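Local coordinates for putative enoyl-CoA hydratase (Streptomyces coelicolor A3, PDB 3G64), which probably acts as an enoyl-CoA hydratase, adding water across the double bond of an enoyl-CoA thioester, at residues 17-22 with 50-55; 44-49 with 103-108; 164-169 with 176-181; 198-201 with 207-210; 262-265 with 269-272. One frame throughout, in Å; residues are numbered along the deposited sequence.

Contact 1 of 5, residues 17-22 with 50-55; sequences RHLRVE and RDLLAE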
# COMPACT_ATOMS: atom_id res chain seq x y z
N ARG A 17 20.76 -30.18 -8.99
CA ARG A 17 20.12 -31.49 -8.92
C ARG A 17 18.68 -31.44 -8.43
O ARG A 17 17.90 -32.33 -8.71
CB ARG A 17 20.96 -32.43 -8.04
CG ARG A 17 22.38 -32.66 -8.57
CD ARG A 17 23.24 -33.50 -7.62
NE ARG A 17 24.13 -32.68 -6.80
CZ ARG A 17 25.45 -32.59 -6.97
NH1 ARG A 17 26.18 -31.82 -6.18
NH2 ARG A 17 26.03 -33.30 -7.94
N HIS A 18 18.32 -30.38 -7.70
CA HIS A 18 17.01 -30.31 -7.07
C HIS A 18 16.00 -29.38 -7.72
O HIS A 18 14.91 -29.18 -7.20
CB HIS A 18 17.18 -30.00 -5.59
CG HIS A 18 18.16 -30.90 -4.93
ND1 HIS A 18 17.87 -32.22 -4.63
CD2 HIS A 18 19.46 -30.72 -4.60
CE1 HIS A 18 18.93 -32.79 -4.10
NE2 HIS A 18 19.91 -31.90 -4.07
N LEU A 19 16.38 -28.80 -8.84
CA LEU A 19 15.45 -28.10 -9.71
C LEU A 19 16.07 -28.14 -11.09
O LEU A 19 17.23 -28.52 -11.24
CB LEU A 19 15.18 -26.66 -9.23
CG LEU A 19 16.33 -25.88 -8.59
CD1 LEU A 19 17.34 -25.52 -9.65
CD2 LEU A 19 15.87 -24.61 -7.87
N ARG A 20 15.30 -27.76 -12.10
CA ARG A 20 15.86 -27.75 -13.46
C ARG A 20 16.18 -26.32 -13.87
O ARG A 20 15.33 -25.44 -13.77
CB ARG A 20 14.91 -28.40 -14.47
CG ARG A 20 15.50 -28.48 -15.88
CD ARG A 20 14.41 -28.59 -16.96
NE ARG A 20 13.48 -29.66 -16.63
CZ ARG A 20 12.18 -29.64 -16.92
NH1 ARG A 20 11.64 -28.59 -17.55
NH2 ARG A 20 11.42 -30.67 -16.57
N VAL A 21 17.42 -26.11 -14.30
CA VAL A 21 17.89 -24.78 -14.66
C VAL A 21 18.40 -24.80 -16.10
O VAL A 21 19.30 -25.56 -16.42
CB VAL A 21 19.05 -24.32 -13.77
CG1 VAL A 21 19.46 -22.88 -14.13
CG2 VAL A 21 18.67 -24.40 -12.33
N GLU A 22 17.81 -23.96 -16.94
CA GLU A 22 18.19 -23.81 -18.35
C GLU A 22 18.35 -22.34 -18.61
O GLU A 22 17.48 -21.55 -18.22
CB GLU A 22 17.07 -24.31 -19.27
CG GLU A 22 16.60 -25.73 -18.99
CD GLU A 22 15.31 -26.11 -19.72
OE1 GLU A 22 14.22 -25.55 -19.43
OE2 GLU A 22 15.40 -27.01 -20.59
N ARG A 50 18.24 -20.90 -3.07
CA ARG A 50 19.06 -19.89 -2.38
C ARG A 50 20.39 -19.73 -3.12
O ARG A 50 20.81 -18.62 -3.47
CB ARG A 50 19.34 -20.35 -0.93
CG ARG A 50 20.38 -19.51 -0.16
CD ARG A 50 20.87 -20.22 1.15
NE ARG A 50 21.52 -21.49 0.82
CZ ARG A 50 21.49 -22.58 1.57
NH1 ARG A 50 20.84 -22.57 2.74
NH2 ARG A 50 22.09 -23.69 1.15
N ASP A 51 21.05 -20.86 -3.37
CA ASP A 51 22.40 -20.86 -3.90
C ASP A 51 22.45 -20.51 -5.38
O ASP A 51 23.40 -19.85 -5.82
CB ASP A 51 23.06 -22.20 -3.65
CG ASP A 51 23.28 -22.48 -2.17
OD1 ASP A 51 23.38 -21.50 -1.38
OD2 ASP A 51 23.36 -23.67 -1.79
N LEU A 52 21.44 -20.94 -6.13
CA LEU A 52 21.35 -20.58 -7.55
C LEU A 52 21.14 -19.07 -7.68
O LEU A 52 21.82 -18.44 -8.47
CB LEU A 52 20.21 -21.33 -8.27
CG LEU A 52 19.89 -20.82 -9.68
CD1 LEU A 52 21.06 -21.14 -10.62
CD2 LEU A 52 18.59 -21.41 -10.23
N LEU A 53 20.22 -18.50 -6.91
CA LEU A 53 19.99 -17.06 -7.03
C LEU A 53 21.25 -16.29 -6.66
O LEU A 53 21.59 -15.30 -7.32
CB LEU A 53 18.81 -16.59 -6.18
CG LEU A 53 17.45 -17.08 -6.70
CD1 LEU A 53 16.35 -16.77 -5.71
CD2 LEU A 53 17.13 -16.49 -8.08
N ALA A 54 21.96 -16.74 -5.64
CA ALA A 54 23.19 -16.05 -5.22
C ALA A 54 24.21 -16.12 -6.36
O ALA A 54 24.88 -15.15 -6.69
CB ALA A 54 23.75 -16.67 -3.93
N GLU A 55 24.32 -17.29 -6.97
CA GLU A 55 25.25 -17.46 -8.07
C GLU A 55 24.89 -16.61 -9.32
O GLU A 55 25.76 -15.91 -9.87
CB GLU A 55 25.38 -18.94 -8.44
CG GLU A 55 26.47 -19.15 -9.48
CD GLU A 55 26.47 -20.56 -10.04
OE1 GLU A 55 26.70 -21.51 -9.25
OE2 GLU A 55 26.26 -20.70 -11.28
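The methyl branch CD2 of L52 carries the whole contact, meeting one side chain from each of two alternate positions on the strand. V21 and L52 approach tip to tip, with V21 CG2 3.7 Å from L52 CD2. The second touch is looser: L19 CD1 stands 4.3 Å from L52 CD2, so the leucine end lies nearer the valine. L52 owes its reach to a first torsion that sets CG anti to the backbone N (chi1 170°), while V21 turns CG2 into the place anti to its carbonyl carbon. All of these atoms are hydrocarbon, and no hydrogen bond spans the two segments. The arrangement belongs to the crotonase fold: an outermost strand, paired antiparallel with strand 27-32 through backbone bonds of R20 with T31 and E22 with T29, is packed against the helix 43-58 that follows the hairpin. V30 of the neighbouring strand touches both L19 and L52, and W16 rests on V21 and L52, widening the apolar patch. Just before the strand, H18 N binds the carboxylate oxygen D48 OD2, which ties the entering chain to the preceding turns of the same helix. Immediately before L52, on the helix surface, R50 grips its neighbour D51 side-on, NE to OD1 at 2.9 Å and NH2 to OD2 at 3.2 Å. Both partners lie close to the guanidinium plane, although OD1 is met from above the plane of the carboxylate.

Contact 2 of 5, residues 44-49 with 103-108; sequences EAYADL and GQVVRA
L49, whose CB packs against V105, donates its backbone N to A45 O at 2.9 Å, one of the helical bonds that hold the first wall of this contact in shape. V105 brings only methyl groups to the meeting, one of them against a backbone carbonyl, and the two are spent on different partners. CG1 stands anti to the backbone N of V105 (chi1 172°) and comes within 3.9 Å of L49 CB, the root of the leucine side chain and not its tip. CG2, anti to the carbonyl carbon, points instead to the preceding turn, lying 3.8 Å from Y46 O. The same methyl sits at the edge of the Y46 ring, near its plane, where Y46 CD1 is 4.4 Å from V105 CG2. The valine thus fits between Y46 and L49, three positions apart on helix 43-58, and the backbones come close: the CA atoms of L49 and V105 are 6.6 Å apart. Helix 127-134 completes the buried surroundings, A127 touching Y46 and L131 touching V105, while M101 and T102 also pack on the tyrosine. Away from the contact, Q104 and R107 lie against V243 and A240 of the second subunit. The valine of helix 92-111 set between Y46 and L49 of helix 43-58 is helix-helix packing in the layer that flanks the sheet of a crotonase fold.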
# COMPACT_ATOMS: atom_id res chain seq x y z
N GLU A 44 16.26 -29.51 0.14
CA GLU A 44 17.29 -29.38 -0.89
C GLU A 44 16.86 -28.45 -2.03
O GLU A 44 17.69 -27.81 -2.66
CB GLU A 44 17.67 -30.75 -1.48
CG GLU A 44 18.42 -31.64 -0.51
CD GLU A 44 17.50 -32.34 0.50
OE1 GLU A 44 16.25 -32.32 0.34
OE2 GLU A 44 18.05 -32.91 1.47
N ALA A 45 15.56 -28.37 -2.30
CA ALA A 45 15.09 -27.45 -3.33
C ALA A 45 15.21 -26.00 -2.84
O ALA A 45 15.59 -25.11 -3.59
CB ALA A 45 13.66 -27.76 -3.71
N TYR A 46 14.87 -25.76 -1.58
CA TYR A 46 15.11 -24.44 -1.00
C TYR A 46 16.60 -24.09 -1.08
O TYR A 46 16.96 -22.96 -1.39
CB TYR A 46 14.66 -24.40 0.45
CG TYR A 46 13.17 -24.19 0.64
CD1 TYR A 46 12.55 -23.01 0.23
CD2 TYR A 46 12.40 -25.15 1.28
CE1 TYR A 46 11.18 -22.81 0.43
CE2 TYR A 46 11.05 -24.96 1.50
CZ TYR A 46 10.45 -23.79 1.07
OH TYR A 46 9.11 -23.64 1.30
N ALA A 47 17.47 -25.07 -0.80
CA ALA A 47 18.91 -24.79 -0.79
C ALA A 47 19.40 -24.44 -2.18
O ALA A 47 20.26 -23.58 -2.36
CB ALA A 47 19.72 -25.99 -0.18
N ASP A 48 18.85 -25.12 -3.19
CA ASP A 48 19.23 -24.81 -4.56
C ASP A 48 18.67 -23.47 -5.01
O ASP A 48 19.35 -22.73 -5.74
CB ASP A 48 18.83 -25.92 -5.52
CG ASP A 48 19.83 -27.07 -5.53
OD1 ASP A 48 20.76 -27.08 -4.67
OD2 ASP A 48 19.68 -27.97 -6.39
N LEU A 49 17.45 -23.14 -4.59
CA LEU A 49 16.94 -21.80 -4.90
C LEU A 49 17.88 -20.73 -4.33
O LEU A 49 18.25 -19.77 -5.01
CB LEU A 49 15.53 -21.60 -4.33
CG LEU A 49 14.49 -22.36 -5.18
CD1 LEU A 49 13.14 -22.45 -4.47
CD2 LEU A 49 14.33 -21.74 -6.56
N GLY A 103 12.87 -17.46 4.22
CA GLY A 103 12.81 -16.01 4.15
C GLY A 103 13.91 -15.42 3.27
O GLY A 103 13.68 -14.47 2.52
N GLN A 104 15.11 -15.98 3.33
CA GLN A 104 16.16 -15.40 2.50
C GLN A 104 16.02 -15.82 1.03
O GLN A 104 16.58 -15.16 0.15
CB GLN A 104 17.56 -15.71 3.05
CG GLN A 104 17.78 -15.23 4.51
CD GLN A 104 18.01 -13.74 4.64
OE1 GLN A 104 18.70 -13.13 3.82
NE2 GLN A 104 17.47 -13.14 5.71
N VAL A 105 15.27 -16.89 0.76
CA VAL A 105 14.95 -17.18 -0.65
C VAL A 105 14.08 -16.06 -1.22
O VAL A 105 14.38 -15.49 -2.28
CB VAL A 105 14.27 -18.55 -0.83
CG1 VAL A 105 13.78 -18.69 -2.32
CG2 VAL A 105 15.26 -19.63 -0.49
N VAL A 106 13.03 -15.69 -0.48
CA VAL A 106 12.13 -14.63 -0.91
C VAL A 106 12.88 -13.30 -1.02
O VAL A 106 12.69 -12.55 -2.00
CB VAL A 106 10.93 -14.52 0.07
CG1 VAL A 106 10.15 -13.24 -0.15
CG2 VAL A 106 10.00 -15.74 -0.10
N ARG A 107 13.74 -13.00 -0.05
CA ARG A 107 14.53 -11.79 -0.12
C ARG A 107 15.44 -11.81 -1.36
O ARG A 107 15.58 -10.80 -2.06
CB ARG A 107 15.36 -11.63 1.16
CG ARG A 107 15.92 -10.23 1.30
CD ARG A 107 16.66 -10.02 2.66
NE ARG A 107 17.99 -10.60 2.58
CZ ARG A 107 18.98 -10.33 3.43
NH1 ARG A 107 18.82 -9.49 4.45
NH2 ARG A 107 20.16 -10.92 3.27
N ALA A 108 16.04 -12.96 -1.63
CA ALA A 108 16.91 -13.09 -2.80
C ALA A 108 16.11 -12.85 -4.11
O ALA A 108 16.61 -12.23 -5.05
CB ALA A 108 17.58 -14.46 -2.83

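Contact 3 of 5, residues 164-169 with 176-181; sequences YLLPRV and TRLLML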
# COMPACT_ATOMS: atom_id res chain seq x y z
N TYR A 164 4.76 -9.21 5.01
CA TYR A 164 5.35 -7.95 4.52
C TYR A 164 4.88 -7.68 3.09
O TYR A 164 4.38 -6.58 2.76
CB TYR A 164 6.88 -8.06 4.56
CG TYR A 164 7.62 -6.91 3.89
CD1 TYR A 164 7.96 -5.75 4.61
CD2 TYR A 164 7.98 -7.00 2.54
CE1 TYR A 164 8.64 -4.69 3.98
CE2 TYR A 164 8.66 -5.94 1.90
CZ TYR A 164 8.99 -4.80 2.62
OH TYR A 164 9.67 -3.77 1.96
N LEU A 165 5.02 -8.68 2.21
CA LEU A 165 4.69 -8.42 0.81
C LEU A 165 3.20 -8.29 0.55
O LEU A 165 2.77 -7.42 -0.19
CB LEU A 165 5.24 -9.54 -0.06
CG LEU A 165 6.76 -9.58 -0.18
CD1 LEU A 165 7.18 -10.92 -0.84
CD2 LEU A 165 7.30 -8.38 -0.98
N LEU A 166 2.38 -9.15 1.16
CA LEU A 166 0.99 -9.21 0.70
C LEU A 166 0.26 -7.88 0.87
O LEU A 166 -0.38 -7.41 -0.07
CB LEU A 166 0.22 -10.39 1.30
CG LEU A 166 -1.15 -10.71 0.65
CD1 LEU A 166 -1.08 -11.03 -0.88
CD2 LEU A 166 -1.81 -11.85 1.42
N PRO A 167 0.35 -7.24 2.05
CA PRO A 167 -0.38 -5.97 2.13
C PRO A 167 0.17 -4.93 1.18
O PRO A 167 -0.57 -3.99 0.85
CB PRO A 167 -0.11 -5.47 3.56
CG PRO A 167 0.67 -6.50 4.23
CD PRO A 167 0.90 -7.68 3.34
N ARG A 168 1.44 -5.04 0.79
CA ARG A 168 2.01 -4.05 -0.13
C ARG A 168 1.57 -4.30 -1.58
O ARG A 168 1.70 -3.41 -2.44
CB ARG A 168 3.55 -4.02 -0.03
CG ARG A 168 3.98 -3.32 1.28
CD ARG A 168 5.40 -3.66 1.64
NE ARG A 168 5.85 -2.86 2.80
CZ ARG A 168 5.66 -3.19 4.08
NH1 ARG A 168 4.99 -4.29 4.40
NH2 ARG A 168 6.15 -2.40 5.05
N VAL A 169 1.03 -5.48 -1.84
CA VAL A 169 0.52 -5.79 -3.18
C VAL A 169 -0.99 -5.56 -3.26
O VAL A 169 -1.47 -4.95 -4.20
CB VAL A 169 0.89 -7.25 -3.60
CG1 VAL A 169 0.24 -7.62 -4.95
CG2 VAL A 169 2.42 -7.39 -3.70
N THR A 176 -5.09 -9.35 5.24
CA THR A 176 -5.50 -9.97 6.49
C THR A 176 -6.45 -11.15 6.23
O THR A 176 -6.33 -12.20 6.83
CB THR A 176 -6.21 -8.94 7.38
OG1 THR A 176 -5.26 -7.92 7.72
CG2 THR A 176 -6.74 -9.60 8.68
N ARG A 177 -7.39 -10.97 5.32
CA ARG A 177 -8.36 -12.02 5.03
C ARG A 177 -7.63 -13.22 4.43
O ARG A 177 -7.84 -14.35 4.83
CB ARG A 177 -9.42 -11.47 4.04
CG ARG A 177 -10.45 -12.45 3.52
CD ARG A 177 -11.52 -11.67 2.73
NE ARG A 177 -10.99 -10.88 1.60
CZ ARG A 177 -10.76 -11.39 0.39
NH1 ARG A 177 -11.00 -12.68 0.18
NH2 ARG A 177 -10.30 -10.63 -0.61
N LEU A 178 -6.75 -12.96 3.46
CA LEU A 178 -6.10 -14.05 2.75
C LEU A 178 -5.20 -14.86 3.70
O LEU A 178 -5.19 -16.09 3.69
CB LEU A 178 -5.25 -13.47 1.62
CG LEU A 178 -5.91 -13.47 0.23
CD1 LEU A 178 -7.25 -12.79 0.30
CD2 LEU A 178 -4.96 -12.76 -0.77
N LEU A 179 -4.42 -14.14 4.50
CA LEU A 179 -3.43 -14.79 5.36
C LEU A 179 -4.06 -15.40 6.59
O LEU A 179 -3.62 -16.43 7.08
CB LEU A 179 -2.36 -13.79 5.81
CG LEU A 179 -1.42 -13.34 4.69
CD1 LEU A 179 -0.44 -12.29 5.23
CD2 LEU A 179 -0.68 -14.53 4.14
N MSE A 180 -5.10 -14.80 7.13
CA MSE A 180 -5.61 -15.45 8.32
C MSE A 180 -6.51 -16.66 8.07
O MSE A 180 -6.46 -17.64 8.82
CB MSE A 180 -6.31 -14.48 9.22
CG MSE A 180 -5.83 -14.79 10.61
SE MSE A 180 -6.77 -13.83 11.91
CE MSE A 180 -6.12 -12.09 11.39
N LEU A 181 -7.34 -16.60 7.05
CA LEU A 181 -8.28 -17.71 6.80
C LEU A 181 -7.71 -18.76 5.86
O LEU A 181 -8.15 -19.90 5.87
CB LEU A 181 -9.59 -17.17 6.22
CG LEU A 181 -10.39 -16.21 7.13
CD1 LEU A 181 -11.62 -15.59 6.41
CD2 LEU A 181 -10.81 -16.95 8.37
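L166 has more surface buried here than any other residue, and a single methyl, CD2, does its touching. That methyl enters between L178 and L179 on the facing helix, 3.8 Å from L178 CB and 3.6 Å from L179 CG. The two partners receive it differently. L166 and L179 slide past each other in opposite directions, so that both methyls of L179 also lie close to L166 CD2, whereas L166 crosses L178 at about a right angle and L178 CD2 is 3.9 Å from L166 CD2. The reach of L166 follows from a CG anti to its backbone N (chi1 -168°). F148 touches L166 and L179, and L133 of helix 127-134 also packs on L166.

Helix 162-170 is kinked at P167, whose N makes no bond to the turn before. Nearby, R168 NH1 donates to Y164 O at 2.9 Å, its guanidinium lying with one face on the Y164 ring, Y164 CE1 under its centre. R168 NH2 goes on to E234 O of the second subunit, and V169 packs on L172 of the third. The leucine contact therefore joins two consecutive helices, 162-170 and 172-181, linked by a very short turn, in a part of the crotonase fold that meets both other chains of the trimer.

Contact 4 of 5, residues 198-201 with 207-210; sequences ELTE and EAAR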
# COMPACT_ATOMS: atom_id res chain seq x y z
N GLU A 198 -0.41 -10.44 -15.79
CA GLU A 198 -0.99 -10.77 -17.10
C GLU A 198 -1.84 -12.02 -17.00
O GLU A 198 -1.37 -13.05 -16.54
CB GLU A 198 0.09 -11.00 -18.15
CG GLU A 198 -0.51 -11.40 -19.49
CD GLU A 198 0.52 -11.63 -20.57
OE1 GLU A 198 1.72 -11.34 -20.33
OE2 GLU A 198 0.12 -12.11 -21.65
N LEU A 199 -3.10 -11.91 -17.38
CA LEU A 199 -3.98 -13.07 -17.39
C LEU A 199 -3.91 -13.66 -18.79
O LEU A 199 -4.11 -12.96 -19.76
CB LEU A 199 -5.42 -12.67 -17.06
CG LEU A 199 -6.36 -13.88 -17.04
CD1 LEU A 199 -5.99 -14.82 -15.90
CD2 LEU A 199 -7.79 -13.41 -16.93
N THR A 200 -3.60 -14.94 -18.89
CA THR A 200 -3.51 -15.58 -20.19
C THR A 200 -4.70 -16.49 -20.44
O THR A 200 -5.56 -16.68 -19.58
CB THR A 200 -2.25 -16.45 -20.29
OG1 THR A 200 -2.46 -17.66 -19.55
CG2 THR A 200 -1.04 -15.71 -19.74
N GLU A 201 -4.71 -17.04 -21.64
CA GLU A 201 -5.59 -18.13 -22.02
C GLU A 201 -5.16 -19.44 -21.35
O GLU A 201 -3.98 -19.64 -21.04
CB GLU A 201 -5.43 -18.30 -23.53
CG GLU A 201 -6.67 -18.55 -24.29
CD GLU A 201 -6.34 -18.96 -25.73
OE1 GLU A 201 -5.72 -18.14 -26.45
OE2 GLU A 201 -6.68 -20.10 -26.12
N GLU A 207 4.17 -20.14 -22.07
CA GLU A 207 4.53 -19.49 -23.32
C GLU A 207 4.53 -17.98 -23.14
O GLU A 207 5.47 -17.29 -23.54
CB GLU A 207 3.55 -19.94 -24.40
CG GLU A 207 3.49 -19.04 -25.61
CD GLU A 207 2.56 -19.59 -26.69
OE1 GLU A 207 1.38 -19.89 -26.39
OE2 GLU A 207 3.02 -19.71 -27.84
N ALA A 208 3.49 -17.46 -22.50
CA ALA A 208 3.42 -16.01 -22.27
C ALA A 208 4.53 -15.55 -21.30
O ALA A 208 5.08 -14.47 -21.48
CB ALA A 208 2.05 -15.62 -21.73
N ALA A 209 4.89 -16.38 -20.33
CA ALA A 209 5.98 -16.02 -19.41
C ALA A 209 7.29 -15.93 -20.16
O ALA A 209 8.08 -15.02 -19.97
CB ALA A 209 6.08 -17.03 -18.27
N ARG A 210 7.50 -16.89 -21.05
CA ARG A 210 8.70 -16.90 -21.87
C ARG A 210 8.77 -15.67 -22.81
O ARG A 210 9.84 -15.13 -23.05
CB ARG A 210 8.76 -18.19 -22.69
CG ARG A 210 9.95 -18.22 -23.61
CD ARG A 210 10.01 -19.50 -24.41
NE ARG A 210 10.83 -19.29 -25.58
CZ ARG A 210 10.81 -20.05 -26.67
NH1 ARG A 210 10.00 -21.11 -26.73
NH2 ARG A 210 11.60 -19.75 -27.69
O HOH W 1 3.64 -12.11 -22.47
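E198 stretches toward A208 with CG anti to its backbone N (chi1 177°) and an extended chain beyond, while T200 places OG1 between its backbone N and carbonyl carbon (chi1 75°), turning CG2 to the helix. Both side chains converge on one methyl. T200 CG2 lies 3.7 Å from A208 CB, and E198 OE2 skirts the same carbon, with A208 CB at 4.0 Å. The other carboxylate oxygen reaches the helix through water: the water donates to E198 OE1 at 3.0 Å and to A208 O at 2.9 Å, so one molecule spans the two segments. T200 OG1 donates to E201 O at 2.9 Å, coming from above the carbonyl plane, which directs the hydroxyl back to its own segment.

The strand 198-199 is the outermost parallel strand beside 137-140, and helix 205-217 returns to cover it; V139 touches both T200 and A208, and A209 packs on I117 and A119 deeper in the sheet. A bound glycerol, probably from the crystallisation liquor, lies about 5 Å from the T200 side chain. With no direct hydrogen bond between the segments, the seam at the surface rests on methyl packing plus a water that supplies both protons, matching two acceptors that could not bond to each other.

Contact 5 of 5, residues 262-265 with 269-272; sequences FHAA and KRPP
R270 folds back over A265, and its side chain can be traced from the root outward. CB leads to a CG held between the backbone N and the carbonyl carbon (chi1 52°), a bend that sends the chain back along the helix; CG passes 3.8 Å from A265 O. From CG to NE the chain is extended. NE and CZ then travel above the alanine backbone, with R270 CZ 3.8 Å from A265 CA, and the guanidinium lays one face on that carbon, which sits over its centre. NH1 comes nearest to a side chain, 3.5 Å from A265 CB, while NH2 at the far end lies 4.0 Å from A264 CB. A265 CB also lies 3.4 Å from R270 O. Two nitrogens are directed to acids, one close in sequence and one a turn back on the helix: NE forms a salt bridge with E268, NH1 another with E261. NH1 also makes a weak bond to P271 O.

The backbone N of R270 donates to A265 O at 3.0 Å, nearly straight at 171°, and K269, with positive phi, is the C' residue of the Schellman motif that ends helix 257-267, K269 N going to F266 O. Beyond it P272 turns back to the helix, P272 CB lying 4.0 Å from A265 CB. F262 and H263 pack on R152 and L88 of the third subunit. The two carboxylates probably balance the arginine's charge, which would also be favourable near the negative end of the helix dipole.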
# COMPACT_ATOMS: atom_id res chain seq x y z
N PHE A 262 19.43 5.71 -26.81
CA PHE A 262 18.03 6.07 -27.03
C PHE A 262 17.95 7.33 -27.90
O PHE A 262 17.14 7.42 -28.81
CB PHE A 262 17.25 6.37 -25.75
CG PHE A 262 16.02 7.20 -26.01
CD1 PHE A 262 14.90 6.62 -26.62
CD2 PHE A 262 16.02 8.56 -25.76
CE1 PHE A 262 13.78 7.38 -26.89
CE2 PHE A 262 14.91 9.33 -26.04
CZ PHE A 262 13.80 8.75 -26.61
N HIS A 263 18.76 8.33 -27.55
CA HIS A 263 18.71 9.61 -28.23
C HIS A 263 19.25 9.52 -29.68
O HIS A 263 18.69 10.12 -30.60
CB HIS A 263 19.48 10.66 -27.44
CG HIS A 263 19.37 12.03 -28.02
ND1 HIS A 263 20.35 12.59 -28.81
CD2 HIS A 263 18.37 12.94 -27.95
CE1 HIS A 263 19.96 13.79 -29.20
NE2 HIS A 263 18.76 14.02 -28.69
N ALA A 264 20.35 8.78 -29.87
CA ALA A 264 20.89 8.57 -31.19
C ALA A 264 19.86 7.89 -32.09
O ALA A 264 19.67 8.30 -33.24
CB ALA A 264 22.17 7.75 -31.12
N ALA A 265 19.18 6.87 -31.56
CA ALA A 265 18.18 6.12 -32.33
C ALA A 265 16.95 6.96 -32.61
O ALA A 265 16.37 6.90 -33.71
CB ALA A 265 17.78 4.85 -31.62
N LYS A 269 15.73 8.09 -36.38
CA LYS A 269 14.48 7.38 -36.68
C LYS A 269 14.65 5.86 -36.88
O LYS A 269 14.20 5.30 -37.88
CB LYS A 269 13.79 8.02 -37.91
CG LYS A 269 13.38 9.49 -37.69
CD LYS A 269 12.77 10.12 -38.92
CE LYS A 269 11.55 9.34 -39.41
NZ LYS A 269 11.21 9.61 -40.84
N ARG A 270 15.28 5.19 -35.92
CA ARG A 270 15.51 3.75 -36.01
C ARG A 270 15.34 3.11 -34.63
O ARG A 270 15.28 3.81 -33.62
CB ARG A 270 16.92 3.46 -36.52
CG ARG A 270 18.02 4.20 -35.74
CD ARG A 270 19.39 3.64 -36.01
NE ARG A 270 20.43 4.24 -35.19
CZ ARG A 270 20.70 3.85 -33.94
NH1 ARG A 270 20.00 2.86 -33.40
NH2 ARG A 270 21.67 4.42 -33.26
N PRO A 271 15.27 1.77 -34.57
CA PRO A 271 15.17 1.07 -33.29
C PRO A 271 16.46 1.19 -32.48
O PRO A 271 17.54 1.13 -33.06
CB PRO A 271 14.97 -0.39 -33.71
CG PRO A 271 14.47 -0.33 -35.12
CD PRO A 271 15.14 0.86 -35.72
N PRO A 272 16.35 1.35 -31.15
CA PRO A 272 17.59 1.42 -30.37
C PRO A 272 18.15 0.02 -30.25
O PRO A 272 17.39 -0.92 -30.25
CB PRO A 272 17.13 1.91 -29.00
CG PRO A 272 15.67 2.20 -29.11
CD PRO A 272 15.15 1.47 -30.32

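In the fold
From the N terminus, contact 1 closes the first loop by bringing the edge strand 19-24 onto helix 43-58. Contact 2 opens on that helix before contact 1 has closed and ends on helix 92-111, so the two cross, and helix 43-58 is shared between the edge strand and helix 92-111, their centres about 9 Å apart. The remaining contacts follow one after another. Contact 3 joins helices 162-170 and 172-181 across a short turn and touches contact 2 where V106 packs on L165. Contact 4 closes a small loop at the other edge of the sheet that contact 1 borders, and contact 5 finishes the last helix, about 29 Å between centres from contact 4.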